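Local coordinates for heme-binding protein A (Haemophilus parasuis 29755, PDB 3TPA), which probably binds glutathione as a periplasmic solute-binding protein of the GbpA family, although it is named a heme-binding protein, at residues V97-Q102 and H109-V114. The protein carries 1 engineered substitution. Numbering follows the deposited sequence.
Sequences VVFSFQ and HPYHNV
Phe99, His109 and Tyr111 build a three-ring aromatic cluster in which the phenyl group takes part in both pairings. Its edge is directed at a face of Tyr111, and planes at 72° define the pair as T-shaped. The approach is off-centre, CZ of Phe99 lying 3.8 Å from CG of Tyr111. Toward Phe99 the imidazole of His109 presents an edge, the planes steeply inclined in an offset edge-to-face arrangement whose closest atoms are the two CE1 carbons of Phe99 and His109, 3.7 Å apart. Phe99 reaches the loop because its CG stands anti to the backbone N (chi1 174°).

Van der Waals contact continues at Gln102, where the aliphatic base of the side chain does the touching: CB lies 3.8 Å from CD2 of His109. Beyond this, the chain bends at chi2 and carries the amide away from the loop. The carbonyl O of Gln102 also lies 3.7 Å from CB of His109.

Between the two segments the contact is thus by packing, and the one side-chain hydrogen bond within them lies inside 109-114. The backbone N of Tyr111 donates to ND1 of His109 over 3.1 Å, nearly straight at 168° and close to the imidazole plane, so the ring is held from one edge while CD of Pro110 sits over the rim of one face. Two overlapping type I turns, 109-112 and 111-114, shape the backbone here.

Helix 94-105 and the loop that follows it are folded together within one lobe of the solute-binding fold. Arg103 ties the loop back to the helix through the carbonyl of Tyr111. Helix 167-175 packs on both Phe99 and Tyr111, with Ala170 O bonded to the tyrosine hydroxyl; Leu182 of helix 181-184 also touches both rings, and strand 131-136 meets Gln102 through Val134.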
loop_
_atom_site.group_PDB
_atom_site.type_symbol
_atom_site.label_atom_id
_atom_site.label_comp_id
_atom_site.label_asym_id
_atom_site.label_seq_id
_atom_site.Cartn_x
_atom_site.Cartn_y
_atom_site.Cartn_z
ATOM N N VAL A 97 -1.329 10.383 22.077
ATOM C CA VAL A 97 -0.708 10.569 20.761
ATOM C C VAL A 97 0.823 10.509 20.841
ATOM O O VAL A 97 1.485 9.822 20.048
ATOM C CB VAL A 97 -1.160 11.912 20.105
ATOM C CG1 VAL A 97 -0.538 12.072 18.718
ATOM C CG2 VAL A 97 -2.687 11.973 20.013
ATOM N N VAL A 98 1.385 11.230 21.807
ATOM C CA VAL A 98 2.839 11.273 21.974
ATOM C C VAL A 98 3.359 9.878 22.290
ATOM O O VAL A 98 4.345 9.430 21.715
ATOM C CB VAL A 98 3.268 12.286 23.070
ATOM C CG1 VAL A 98 4.784 12.257 23.300
ATOM C CG2 VAL A 98 2.821 13.691 22.689
ATOM N N PHE A 99 2.685 9.183 23.193
ATOM C CA PHE A 99 3.026 7.785 23.476
ATOM C C PHE A 99 3.081 6.925 22.193
ATOM O O PHE A 99 4.029 6.152 21.975
ATOM C CB PHE A 99 2.011 7.174 24.468
ATOM C CG PHE A 99 2.207 5.702 24.708
ATOM C CD1 PHE A 99 3.010 5.256 25.745
ATOM C CD2 PHE A 99 1.593 4.762 23.883
ATOM C CE1 PHE A 99 3.194 3.909 25.963
ATOM C CE2 PHE A 99 1.768 3.405 24.095
ATOM C CZ PHE A 99 2.573 2.976 25.134
ATOM N N SER A 100 2.063 7.057 21.345
ATOM C CA SER A 100 1.927 6.159 20.198
ATOM C C SER A 100 3.043 6.380 19.171
ATOM O O SER A 100 3.567 5.432 18.600
ATOM C CB SER A 100 0.553 6.336 19.556
ATOM O OG SER A 100 -0.465 6.139 20.529
ATOM N N PHE A 101 3.407 7.643 18.959
ATOM C CA PHE A 101 4.526 7.990 18.087
ATOM C C PHE A 101 5.853 7.616 18.720
ATOM O O PHE A 101 6.721 7.020 18.073
ATOM C CB PHE A 101 4.518 9.495 17.774
ATOM C CG PHE A 101 3.611 9.868 16.637
ATOM C CD1 PHE A 101 4.132 10.172 15.393
ATOM C CD2 PHE A 101 2.232 9.865 16.799
ATOM C CE1 PHE A 101 3.299 10.511 14.349
ATOM C CE2 PHE A 101 1.397 10.196 15.753
ATOM C CZ PHE A 101 1.925 10.514 14.530
ATOM N N GLN A 102 6.018 7.981 19.988
ATOM C CA GLN A 102 7.326 7.867 20.623
ATOM C C GLN A 102 7.742 6.424 20.930
ATOM O O GLN A 102 8.922 6.115 20.918
ATOM C CB GLN A 102 7.421 8.778 21.862
ATOM C CG GLN A 102 7.501 10.291 21.515
ATOM C CD GLN A 102 8.609 10.603 20.548
ATOM O OE1 GLN A 102 8.363 11.047 19.430
ATOM N NE2 GLN A 102 9.841 10.373 20.971
ATOM N N HIS A 109 12.467 4.410 24.687
ATOM C CA HIS A 109 11.116 4.403 25.229
ATOM C C HIS A 109 10.879 3.064 25.891
ATOM O O HIS A 109 11.300 2.044 25.355
ATOM C CB HIS A 109 10.090 4.649 24.113
ATOM C CG HIS A 109 8.739 5.051 24.619
ATOM N ND1 HIS A 109 7.855 4.148 25.174
ATOM C CD2 HIS A 109 8.133 6.259 24.676
ATOM C CE1 HIS A 109 6.760 4.785 25.545
ATOM N NE2 HIS A 109 6.902 6.070 25.258
ATOM N N PRO A 110 10.255 3.061 27.087
ATOM C CA PRO A 110 9.970 1.828 27.821
ATOM C C PRO A 110 9.148 0.804 27.025
ATOM O O PRO A 110 9.269 -0.393 27.285
ATOM C CB PRO A 110 9.162 2.322 29.027
ATOM C CG PRO A 110 9.614 3.724 29.239
ATOM C CD PRO A 110 9.885 4.261 27.861
ATOM N N TYR A 111 8.310 1.244 26.093
ATOM C CA TYR A 111 7.512 0.274 25.330
ATOM C C TYR A 111 8.159 -0.100 23.993
ATOM O O TYR A 111 7.619 -0.919 23.252
ATOM C CB TYR A 111 6.071 0.774 25.118
ATOM C CG TYR A 111 5.063 0.238 26.116
ATOM C CD1 TYR A 111 4.876 0.849 27.360
ATOM C CD2 TYR A 111 4.302 -0.898 25.823
ATOM C CE1 TYR A 111 3.948 0.349 28.269
ATOM C CE2 TYR A 111 3.374 -1.394 26.717
ATOM C CZ TYR A 111 3.205 -0.778 27.937
ATOM O OH TYR A 111 2.279 -1.291 28.813
ATOM N N HIS A 112 9.323 0.477 23.702
ATOM C CA HIS A 112 9.970 0.285 22.398
ATOM C C HIS A 112 10.292 -1.182 22.078
ATOM O O HIS A 112 10.234 -1.585 20.920
ATOM C CB HIS A 112 11.244 1.135 22.284
ATOM C CG HIS A 112 11.843 1.151 20.907
ATOM N ND1 HIS A 112 11.412 2.012 19.922
ATOM C CD2 HIS A 112 12.836 0.412 20.360
ATOM C CE1 HIS A 112 12.120 1.810 18.820
ATOM N NE2 HIS A 112 12.987 0.846 19.057
ATOM N N ASN A 113 10.642 -1.962 23.101
ATOM C CA ASN A 113 10.974 -3.386 22.932
ATOM C C ASN A 113 9.947 -4.316 23.535
ATOM O O ASN A 113 10.167 -5.517 23.648
ATOM C CB ASN A 113 12.330 -3.703 23.552
ATOM C CG ASN A 113 13.462 -3.065 22.804
ATOM O OD1 ASN A 113 13.502 -3.108 21.576
ATOM N ND2 ASN A 113 14.383 -2.448 23.534
ATOM N N VAL A 114 8.828 -3.755 23.951
ATOM C CA VAL A 114 7.751 -4.576 24.445
ATOM C C VAL A 114 7.248 -5.403 23.263
ATOM O O VAL A 114 7.163 -4.907 22.140
ATOM C CB VAL A 114 6.655 -3.718 25.097
ATOM C CG1 VAL A 114 5.393 -4.510 25.298
ATOM C CG2 VAL A 114 7.158 -3.179 26.426
#